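Long-range contacts in pyoverdine biosynthesis protein PvcB (Pseudomonas aeruginosa, PDB 4YLM), which catalyses the iron- and 2-oxoglutarate-dependent oxidation of tyrosine isonitrile in the biosynthesis of paerucumarin: residues F87-L91 with L274-H278; A148-A153 with C234-A240; R190-R196 with D255-L260. One frame throughout, in Å; residues are numbered along the deposited sequence.

Interaction 1 (F87-L91 with L274-H278); sequences FGAVL and LRRVH
Phe87 meets Arg276 with the rim of its ring: CZ lies 4.1 Å from Arg276 NH2, which sits at the ring edge near its plane, and the two side chains cross at about a right angle. The carbonyl oxygen of Ala89 accepts a hydrogen bond from a water at 2.7 Å, and the same water accepts from His278 N, so a solvent molecule joins the two backbones just before direct pairing starts. Val90 divides its branches between two neighbours. With CG1 anti to the backbone N (chi1 173°), that methyl packs on the aliphatic part of Arg275, 3.6 Å from its CG, while CG2 packs on Val277 CG2; the far end of Arg275 forms a salt bridge with Glu92. Leu91 pairs with the long strand 272-286 as part of an antiparallel edge of the large sheet of this TauD/TfdA-family oxygenase, a double-stranded beta-helix of the cupin clan. Leu91 and Arg276 are a hydrogen-bonded pair: Leu91 N reaches Arg276 O at 2.8 Å, Arg276 N returns to Leu91 O at 2.9 Å, and both donors lie in the carbonyl plane of their acceptors. The two side chains leave on the same face of the sheet, where Leu91 CD2 rests over the centre of the guanidinium, 3.5 Å from Arg276 CZ. Bends at chi2 and chi3 (-148° and 71°) fold Arg276 back to this place, with His278 CE1 above the opposite face of the guanidinium. His278 NE2 in turn is hydrogen-bonded to Asp114, assigned as an iron ligand, while Arg276 NH1 makes a long, weak ion pair with the same aspartate.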
loop_
_atom_site.group_PDB
_atom_site.type_symbol
_atom_site.label_atom_id
_atom_site.label_comp_id
_atom_site.label_asym_id
_atom_site.label_seq_id
_atom_site.Cartn_x
_atom_site.Cartn_y
_atom_site.Cartn_z
ATOM N N PHE A 87 26.820 -9.520 14.726
ATOM C CA PHE A 87 26.644 -8.460 15.720
ATOM C C PHE A 87 25.176 -8.131 16.020
ATOM O O PHE A 87 24.884 -7.277 16.856
ATOM C CB PHE A 87 27.394 -7.191 15.309
ATOM C CG PHE A 87 27.040 -6.677 13.930
ATOM C CD1 PHE A 87 27.906 -6.873 12.863
ATOM C CD2 PHE A 87 25.852 -5.975 13.712
ATOM C CE1 PHE A 87 27.603 -6.391 11.587
ATOM C CE2 PHE A 87 25.534 -5.485 12.436
ATOM C CZ PHE A 87 26.410 -5.695 11.374
ATOM N N GLY A 88 24.254 -8.797 15.337
ATOM C CA GLY A 88 22.843 -8.489 15.511
ATOM C C GLY A 88 22.273 -7.707 14.335
ATOM O O GLY A 88 22.680 -7.920 13.202
ATOM N N ALA A 89 21.354 -6.789 14.609
ATOM C CA ALA A 89 20.659 -6.051 13.559
ATOM C C ALA A 89 21.391 -4.778 13.119
ATOM O O ALA A 89 21.412 -4.449 11.935
ATOM C CB ALA A 89 19.227 -5.707 14.015
ATOM N N VAL A 90 21.988 -4.073 14.074
ATOM C CA VAL A 90 22.497 -2.721 13.839
ATOM C C VAL A 90 24.025 -2.618 13.731
ATOM O O VAL A 90 24.760 -2.950 14.673
ATOM C CB VAL A 90 22.031 -1.769 14.958
ATOM C CG1 VAL A 90 22.695 -0.403 14.827
ATOM C CG2 VAL A 90 20.516 -1.637 14.946
ATOM N N LEU A 91 24.500 -2.144 12.587
ATOM C CA LEU A 91 25.920 -1.795 12.438
ATOM C C LEU A 91 26.127 -0.358 12.917
ATOM O O LEU A 91 25.463 0.563 12.430
ATOM C CB LEU A 91 26.361 -1.934 10.974
ATOM C CG LEU A 91 27.807 -1.492 10.668
ATOM C CD1 LEU A 91 28.798 -2.440 11.321
ATOM C CD2 LEU A 91 28.051 -1.403 9.165
ATOM N N LEU A 274 26.099 7.160 12.691
ATOM C CA LEU A 274 25.047 6.507 11.916
ATOM C C LEU A 274 24.867 5.080 12.393
ATOM O O LEU A 274 25.809 4.461 12.904
ATOM C CB LEU A 274 25.410 6.435 10.422
ATOM C CG LEU A 274 25.788 7.704 9.674
ATOM C CD1 LEU A 274 26.072 7.358 8.223
ATOM C CD2 LEU A 274 24.678 8.748 9.784
ATOM N N ARG A 275 23.664 4.554 12.176
ATOM C CA ARG A 275 23.344 3.161 12.456
ATOM C C ARG A 275 22.676 2.552 11.232
ATOM O O ARG A 275 21.748 3.142 10.681
ATOM C CB ARG A 275 22.408 3.069 13.668
ATOM C CG ARG A 275 23.141 3.200 15.003
ATOM C CD ARG A 275 22.199 3.240 16.189
ATOM N NE ARG A 275 22.987 3.373 17.403
ATOM C CZ ARG A 275 22.587 3.988 18.508
ATOM N NH1 ARG A 275 21.374 4.527 18.587
ATOM N NH2 ARG A 275 23.418 4.061 19.544
ATOM N N ARG A 276 23.145 1.383 10.801
ATOM C CA ARG A 276 22.593 0.754 9.606
ATOM C C ARG A 276 22.017 -0.630 9.880
ATOM O O ARG A 276 22.642 -1.456 10.561
ATOM C CB ARG A 276 23.651 0.642 8.507
ATOM C CG ARG A 276 23.115 0.001 7.218
ATOM C CD ARG A 276 24.198 -0.797 6.504
ATOM N NE ARG A 276 24.537 -2.016 7.231
ATOM C CZ ARG A 276 25.628 -2.743 6.998
ATOM N NH1 ARG A 276 26.485 -2.369 6.066
ATOM N NH2 ARG A 276 25.867 -3.839 7.707
ATOM N N VAL A 277 20.831 -0.876 9.321
ATOM C CA VAL A 277 20.166 -2.174 9.367
ATOM C C VAL A 277 19.853 -2.619 7.937
ATOM O O VAL A 277 19.446 -1.802 7.101
ATOM C CB VAL A 277 18.851 -2.081 10.175
ATOM C CG1 VAL A 277 18.115 -3.440 10.205
ATOM C CG2 VAL A 277 19.136 -1.565 11.597
ATOM N N HIS A 278 20.070 -3.902 7.649
ATOM C CA HIS A 278 19.740 -4.481 6.356
ATOM C C HIS A 278 18.375 -5.165 6.431
ATOM O O HIS A 278 18.059 -5.795 7.438
ATOM C CB HIS A 278 20.789 -5.520 5.964
ATOM C CG HIS A 278 22.033 -4.942 5.363
ATOM N ND1 HIS A 278 23.288 -5.434 5.643
ATOM C CD2 HIS A 278 22.211 -3.946 4.461
ATOM C CE1 HIS A 278 24.190 -4.758 4.949
ATOM N NE2 HIS A 278 23.563 -3.846 4.229
HETATM O O HOH W 1 21.200 -5.672 9.590
#

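Interaction 2 (A148-A153 with C234-A240); sequences AALQLA and CLYHPQA
Gln239 OE1 accepts a hydrogen bond from a water at 3.1 Å, and the same water donates to Ala148 O at 2.8 Å, tying the helix backbone to the tip of the glutamine. Leu152 comes up beside this bridge: its CD2 lies 3.2 Å from Gln239 OE1, while both methyls spread over His237. CD2 stands almost exactly over the centre of the imidazole, 7° off the ring normal, in a CH-pi contact, and CD1 presses on the root of the ring, 3.5 Å from His237 CB. Pro238 CD lies against the opposite face. The rotation of the imidazole is fixed at its edge, where Gln239 N donates to His237 ND1 at 2.9 Å in a nearly straight bond within the ring plane. A chi1 of -169° swings the ring beside the carbonyl carbon, where ND1 faces that N-H.

Deeper in the contact the groups are small. Ala148 CB meets Ala240 CB at 3.7 Å, and Ala149 CB touches both Leu235 CD2 and Cys234 CB, which lets the backbones approach to 4.7 Å between Ala149 CA and Cys234 CA. Cys234 SG closes the far end against Leu152 CB, 3.8 Å away, and Trp161 from helix 155-163 adds to the cover of Cys234. Outside the two segments, Arg233 NH2 is hydrogen-bonded to Leu152 O. Here the C-terminal end of helix 224-235 and the turn leading into strand 241-244 dock on helix 146-152 through small residues and Leu152. That helix is entered from strand 141-145, so the helices pack together beside the antiparallel pair formed by those two strands.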
loop_
_atom_site.group_PDB
_atom_site.type_symbol
_atom_site.label_atom_id
_atom_site.label_comp_id
_atom_site.label_asym_id
_atom_site.label_seq_id
_atom_site.Cartn_x
_atom_site.Cartn_y
_atom_site.Cartn_z
ATOM N N ALA A 148 18.990 5.535 -14.031
ATOM C CA ALA A 148 19.297 6.864 -14.554
ATOM C C ALA A 148 20.585 6.836 -15.389
ATOM O O ALA A 148 20.638 7.397 -16.487
ATOM C CB ALA A 148 19.417 7.873 -13.439
ATOM N N ALA A 149 21.621 6.182 -14.865
ATOM C CA ALA A 149 22.885 6.055 -15.594
ATOM C C ALA A 149 22.656 5.387 -16.952
ATOM O O ALA A 149 23.237 5.799 -17.965
ATOM C CB ALA A 149 23.913 5.272 -14.767
ATOM N N LEU A 150 21.794 4.370 -16.979
ATOM C CA LEU A 150 21.477 3.684 -18.231
ATOM C C LEU A 150 20.818 4.602 -19.261
ATOM O O LEU A 150 20.986 4.399 -20.463
ATOM C CB LEU A 150 20.620 2.437 -17.995
ATOM C CG LEU A 150 21.361 1.157 -17.596
ATOM C CD1 LEU A 150 20.424 0.133 -16.913
ATOM C CD2 LEU A 150 22.060 0.535 -18.817
ATOM N N GLN A 151 20.082 5.610 -18.798
ATOM C CA GLN A 151 19.419 6.543 -19.713
ATOM C C GLN A 151 20.402 7.582 -20.258
ATOM O O GLN A 151 20.114 8.258 -21.237
ATOM C CB GLN A 151 18.263 7.283 -19.024
ATOM C CG GLN A 151 17.248 6.400 -18.306
ATOM C CD GLN A 151 16.780 5.237 -19.136
ATOM O OE1 GLN A 151 16.273 5.415 -20.239
ATOM N NE2 GLN A 151 16.944 4.024 -18.605
ATOM N N LEU A 152 21.549 7.725 -19.603
ATOM C CA LEU A 152 22.547 8.705 -20.024
ATOM C C LEU A 152 23.519 8.153 -21.058
ATOM O O LEU A 152 24.132 8.911 -21.810
ATOM C CB LEU A 152 23.319 9.236 -18.823
ATOM C CG LEU A 152 22.492 10.124 -17.896
ATOM C CD1 LEU A 152 23.136 10.243 -16.525
ATOM C CD2 LEU A 152 22.289 11.491 -18.529
ATOM N N ALA A 153 23.660 6.835 -21.091
ATOM C CA ALA A 153 24.631 6.190 -21.964
ATOM C C ALA A 153 24.292 6.412 -23.435
ATOM O O ALA A 153 23.127 6.332 -23.825
ATOM C CB ALA A 153 24.678 4.703 -21.666
ATOM N N CYS A 234 28.452 8.337 -16.306
ATOM C CA CYS A 234 27.000 8.216 -16.209
ATOM C C CYS A 234 26.530 8.048 -14.761
ATOM O O CYS A 234 25.529 8.632 -14.359
ATOM C CB CYS A 234 26.499 7.078 -17.097
ATOM S SG CYS A 234 26.690 7.406 -18.886
ATOM N N LEU A 235 27.271 7.269 -13.978
ATOM C CA LEU A 235 26.924 7.056 -12.579
ATOM C C LEU A 235 27.144 8.296 -11.726
ATOM O O LEU A 235 26.404 8.519 -10.764
ATOM C CB LEU A 235 27.679 5.855 -12.008
ATOM C CG LEU A 235 27.268 4.495 -12.565
ATOM C CD1 LEU A 235 28.339 3.444 -12.239
ATOM C CD2 LEU A 235 25.879 4.094 -12.008
ATOM N N TYR A 236 28.139 9.118 -12.070
ATOM C CA TYR A 236 28.393 10.326 -11.283
ATOM C C TYR A 236 27.738 11.576 -11.866
ATOM O O TYR A 236 27.881 12.672 -11.331
ATOM C CB TYR A 236 29.897 10.558 -11.064
ATOM C CG TYR A 236 30.531 9.598 -10.079
ATOM C CD1 TYR A 236 30.496 9.850 -8.708
ATOM C CD2 TYR A 236 31.161 8.438 -10.517
ATOM C CE1 TYR A 236 31.085 8.968 -7.794
ATOM C CE2 TYR A 236 31.747 7.556 -9.623
ATOM C CZ TYR A 236 31.708 7.824 -8.265
ATOM O OH TYR A 236 32.301 6.944 -7.385
ATOM N N HIS A 237 27.017 11.404 -12.960
ATOM C CA HIS A 237 26.266 12.491 -13.577
ATOM C C HIS A 237 25.186 13.027 -12.618
ATOM O O HIS A 237 24.566 12.262 -11.868
ATOM C CB HIS A 237 25.638 11.975 -14.869
ATOM C CG HIS A 237 25.059 13.043 -15.739
ATOM N ND1 HIS A 237 23.913 13.735 -15.411
ATOM C CD2 HIS A 237 25.457 13.523 -16.943
ATOM C CE1 HIS A 237 23.632 14.600 -16.371
ATOM N NE2 HIS A 237 24.556 14.495 -17.310
ATOM N N PRO A 238 24.965 14.349 -12.628
ATOM C CA PRO A 238 23.971 14.973 -11.743
ATOM C C PRO A 238 22.554 14.390 -11.872
ATOM O O PRO A 238 21.790 14.479 -10.908
ATOM C CB PRO A 238 23.991 16.444 -12.181
ATOM C CG PRO A 238 25.389 16.649 -12.713
ATOM C CD PRO A 238 25.777 15.346 -13.356
ATOM N N GLN A 239 22.205 13.828 -13.025
ATOM C CA GLN A 239 20.903 13.181 -13.194
ATOM C C GLN A 239 20.827 11.842 -12.451
ATOM O O GLN A 239 19.738 11.362 -12.150
ATOM C CB GLN A 239 20.578 12.955 -14.681
ATOM C CG GLN A 239 20.236 14.219 -15.479
ATOM C CD GLN A 239 19.865 13.940 -16.948
ATOM O OE1 GLN A 239 19.645 12.794 -17.355
ATOM N NE2 GLN A 239 19.786 15.005 -17.742
ATOM N N ALA A 240 21.983 11.246 -12.158
ATOM C CA ALA A 240 22.030 9.880 -11.652
ATOM C C ALA A 240 22.608 9.742 -10.244
ATOM O O ALA A 240 22.546 8.665 -9.657
ATOM C CB ALA A 240 22.802 8.981 -12.618
HETATM O O HOH W 2 19.186 9.792 -16.557
#

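Interaction 3 (R190-R196 with D255-L260); sequences REFPILR and DNLTLL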
loop_
_atom_site.group_PDB
_atom_site.type_symbol
_atom_site.label_atom_id
_atom_site.label_comp_id
_atom_site.label_asym_id
_atom_site.label_seq_id
_atom_site.Cartn_x
_atom_site.Cartn_y
_atom_site.Cartn_z
ATOM N N ARG A 190 12.107 -7.597 -9.983
ATOM C CA ARG A 190 11.154 -6.760 -10.703
ATOM C C ARG A 190 11.528 -6.530 -12.162
ATOM O O ARG A 190 10.858 -5.774 -12.867
ATOM C CB ARG A 190 10.971 -5.434 -9.960
ATOM C CG ARG A 190 10.307 -5.601 -8.587
ATOM C CD ARG A 190 10.032 -4.237 -7.969
ATOM N NE ARG A 190 11.233 -3.602 -7.429
ATOM C CZ ARG A 190 11.463 -2.295 -7.463
ATOM N NH1 ARG A 190 10.597 -1.489 -8.065
ATOM N NH2 ARG A 190 12.557 -1.785 -6.900
ATOM N N GLU A 191 12.610 -7.177 -12.595
ATOM C CA GLU A 191 12.948 -7.323 -14.017
ATOM C C GLU A 191 13.561 -6.138 -14.755
ATOM O O GLU A 191 14.223 -6.338 -15.774
ATOM C CB GLU A 191 11.753 -7.857 -14.822
ATOM C CG GLU A 191 11.464 -9.318 -14.570
ATOM C CD GLU A 191 12.589 -10.208 -15.081
ATOM O OE1 GLU A 191 12.925 -10.125 -16.287
ATOM O OE2 GLU A 191 13.149 -10.970 -14.266
ATOM N N PHE A 192 13.360 -4.914 -14.276
ATOM C CA PHE A 192 13.819 -3.764 -15.065
ATOM C C PHE A 192 15.342 -3.688 -15.127
ATOM O O PHE A 192 16.021 -4.202 -14.244
ATOM C CB PHE A 192 13.214 -2.452 -14.558
ATOM C CG PHE A 192 13.529 -2.143 -13.113
ATOM C CD1 PHE A 192 14.660 -1.420 -12.777
ATOM C CD2 PHE A 192 12.675 -2.561 -12.096
ATOM C CE1 PHE A 192 14.948 -1.118 -11.437
ATOM C CE2 PHE A 192 12.948 -2.275 -10.767
ATOM C CZ PHE A 192 14.084 -1.545 -10.434
ATOM N N PRO A 193 15.883 -3.061 -16.186
ATOM C CA PRO A 193 17.342 -2.966 -16.338
ATOM C C PRO A 193 18.028 -2.166 -15.239
ATOM O O PRO A 193 17.596 -1.064 -14.881
ATOM C CB PRO A 193 17.512 -2.259 -17.697
ATOM C CG PRO A 193 16.270 -2.613 -18.455
ATOM C CD PRO A 193 15.173 -2.617 -17.403
ATOM N N ILE A 194 19.095 -2.740 -14.694
ATOM C CA ILE A 194 19.915 -2.061 -13.699
ATOM C C ILE A 194 21.389 -2.281 -14.053
ATOM O O ILE A 194 21.703 -3.032 -14.975
ATOM C CB ILE A 194 19.687 -2.646 -12.292
ATOM C CG1 ILE A 194 19.958 -4.158 -12.307
ATOM C CG2 ILE A 194 18.246 -2.321 -11.767
ATOM C CD1 ILE A 194 20.071 -4.788 -10.887
ATOM N N LEU A 195 22.281 -1.636 -13.311
ATOM C CA LEU A 195 23.702 -1.943 -13.394
ATOM C C LEU A 195 24.149 -2.594 -12.088
ATOM O O LEU A 195 23.681 -2.221 -11.003
ATOM C CB LEU A 195 24.516 -0.673 -13.639
ATOM C CG LEU A 195 24.184 0.172 -14.874
ATOM C CD1 LEU A 195 25.006 1.444 -14.875
ATOM C CD2 LEU A 195 24.433 -0.625 -16.162
ATOM N N ARG A 196 25.040 -3.574 -12.194
ATOM C CA ARG A 196 25.773 -4.070 -11.025
ATOM C C ARG A 196 27.254 -3.860 -11.338
ATOM O O ARG A 196 27.792 -4.486 -12.237
ATOM C CB ARG A 196 25.481 -5.552 -10.766
ATOM C CG ARG A 196 24.040 -5.855 -10.358
ATOM C CD ARG A 196 23.687 -5.315 -8.959
ATOM N NE ARG A 196 23.337 -3.892 -8.970
ATOM C CZ ARG A 196 22.885 -3.221 -7.909
ATOM N NH1 ARG A 196 22.731 -3.836 -6.740
ATOM N NH2 ARG A 196 22.585 -1.931 -8.011
ATOM N N ASP A 255 17.244 1.614 -1.715
ATOM C CA ASP A 255 16.991 0.414 -2.510
ATOM C C ASP A 255 18.331 -0.133 -3.005
ATOM O O ASP A 255 18.834 0.278 -4.054
ATOM C CB ASP A 255 16.064 0.779 -3.696
ATOM C CG ASP A 255 15.773 -0.387 -4.629
ATOM O OD1 ASP A 255 16.190 -1.535 -4.353
ATOM O OD2 ASP A 255 15.097 -0.141 -5.669
ATOM N N ASN A 256 18.904 -1.056 -2.233
ATOM C CA ASN A 256 20.198 -1.659 -2.547
ATOM C C ASN A 256 20.201 -2.499 -3.832
ATOM O O ASN A 256 21.267 -2.815 -4.353
ATOM C CB ASN A 256 20.669 -2.510 -1.354
ATOM C CG ASN A 256 22.024 -3.155 -1.587
ATOM O OD1 ASN A 256 23.050 -2.473 -1.747
ATOM N ND2 ASN A 256 22.041 -4.481 -1.577
ATOM N N LEU A 257 19.020 -2.869 -4.340
ATOM C CA LEU A 257 18.940 -3.698 -5.550
ATOM C C LEU A 257 19.015 -2.867 -6.831
ATOM O O LEU A 257 19.258 -3.403 -7.914
ATOM C CB LEU A 257 17.664 -4.569 -5.557
ATOM C CG LEU A 257 17.458 -5.464 -4.321
ATOM C CD1 LEU A 257 16.221 -6.357 -4.491
ATOM C CD2 LEU A 257 18.711 -6.326 -4.055
ATOM N N THR A 258 18.815 -1.560 -6.695
ATOM C CA THR A 258 18.766 -0.643 -7.831
ATOM C C THR A 258 19.911 0.374 -7.790
ATOM O O THR A 258 20.481 0.717 -8.824
ATOM C CB THR A 258 17.433 0.131 -7.845
ATOM O OG1 THR A 258 16.351 -0.807 -7.933
ATOM C CG2 THR A 258 17.362 1.087 -9.050
ATOM N N LEU A 259 20.223 0.876 -6.599
ATOM C CA LEU A 259 21.279 1.871 -6.461
ATOM C C LEU A 259 22.637 1.211 -6.295
ATOM O O LEU A 259 22.730 0.018 -5.998
ATOM C CB LEU A 259 21.053 2.738 -5.221
ATOM C CG LEU A 259 19.685 3.403 -5.074
ATOM C CD1 LEU A 259 19.648 4.124 -3.736
ATOM C CD2 LEU A 259 19.451 4.371 -6.234
ATOM N N LEU A 260 23.679 2.009 -6.497
ATOM C CA LEU A 260 25.013 1.712 -5.982
ATOM C C LEU A 260 25.293 2.832 -5.014
ATOM O O LEU A 260 24.695 3.905 -5.111
ATOM C CB LEU A 260 26.061 1.718 -7.100
ATOM C CG LEU A 260 25.823 0.696 -8.212
ATOM C CD1 LEU A 260 26.821 0.868 -9.373
ATOM C CD2 LEU A 260 25.867 -0.726 -7.651
HETATM O O HOH W 3 14.183 -3.299 -5.020
#
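The nearest CA atoms, of Ile194 and Thr258, are 6.1 Å apart, and arginines flanking strand 193-195 make the polar links to the turn that precedes strand 259-263. That turn opens as an Asx turn, Asp255 OD1 accepting from Leu257 N, and it leads to His261, a probable iron ligand of this TauD/TfdA-family oxygenase. Arg196 reaches into it by doubling over on itself, its chi2 of -69° and chi3 of 82° bringing the guanidinium round to the turn. NH1 donates to Asn256 O at 3.0 Å, in the carbonyl plane, and NH2 to Leu259 O at 2.8 Å, from above the carbonyl plane. NE holds its own neighbour, Leu195 O, at 2.7 Å, so three backbone carbonyls fix the rotation of the guanidinium. Leu257 O lies over one face and Leu260 CD2 over the other, both toward the rim, and Trp113 adds a cation-pi contact. The carbonyl oxygens probably favour the positive charge of this buried group. Asn256, close to the metal site, points its amide elsewhere, to Asp114 N and Pro122 O.

At the other end Arg190 forms a salt bridge with Asp255, NH2 to OD2 at 3.3 Å, with the carboxylate oxygen at the guanidinium edge and the two planes 34° apart; its NH1 is hydrogen-bonded to Arg53 O. Phe192 CE2 covers one guanidinium face, and the edge of the ring meets Thr258. Asp255 OD2 also receives Thr258 OG1 from above the carboxylate plane, at 2.7 Å, and a water accepts from Arg190 NH2 at 2.9 Å and donates to Asp255 OD1.

Overall arrangement
All six segments lie within the TauD/TfdA family region. Interaction 1 spans the longest sequence separation: the segments of interactions 2 and 3 all lie between its own two, and those of 2 and 3 alternate along the chain. Interactions 2 and 3 touch, with centres 13 Å apart, because Leu150 of helix 146-152 packs on Pro193 and Leu195 of strand 193-195. Interactions 1 and 2 lie on opposite sides of the chain's centre, 30 Å apart between centres. Interaction 3 sits between, about 6 Å from interaction 1 at nearest atoms. The consecutive strands 259-263 and 272-286 carry the second segments of interactions 3 and 1, and both contacts approach the probable metal site, with interaction 2 farther off.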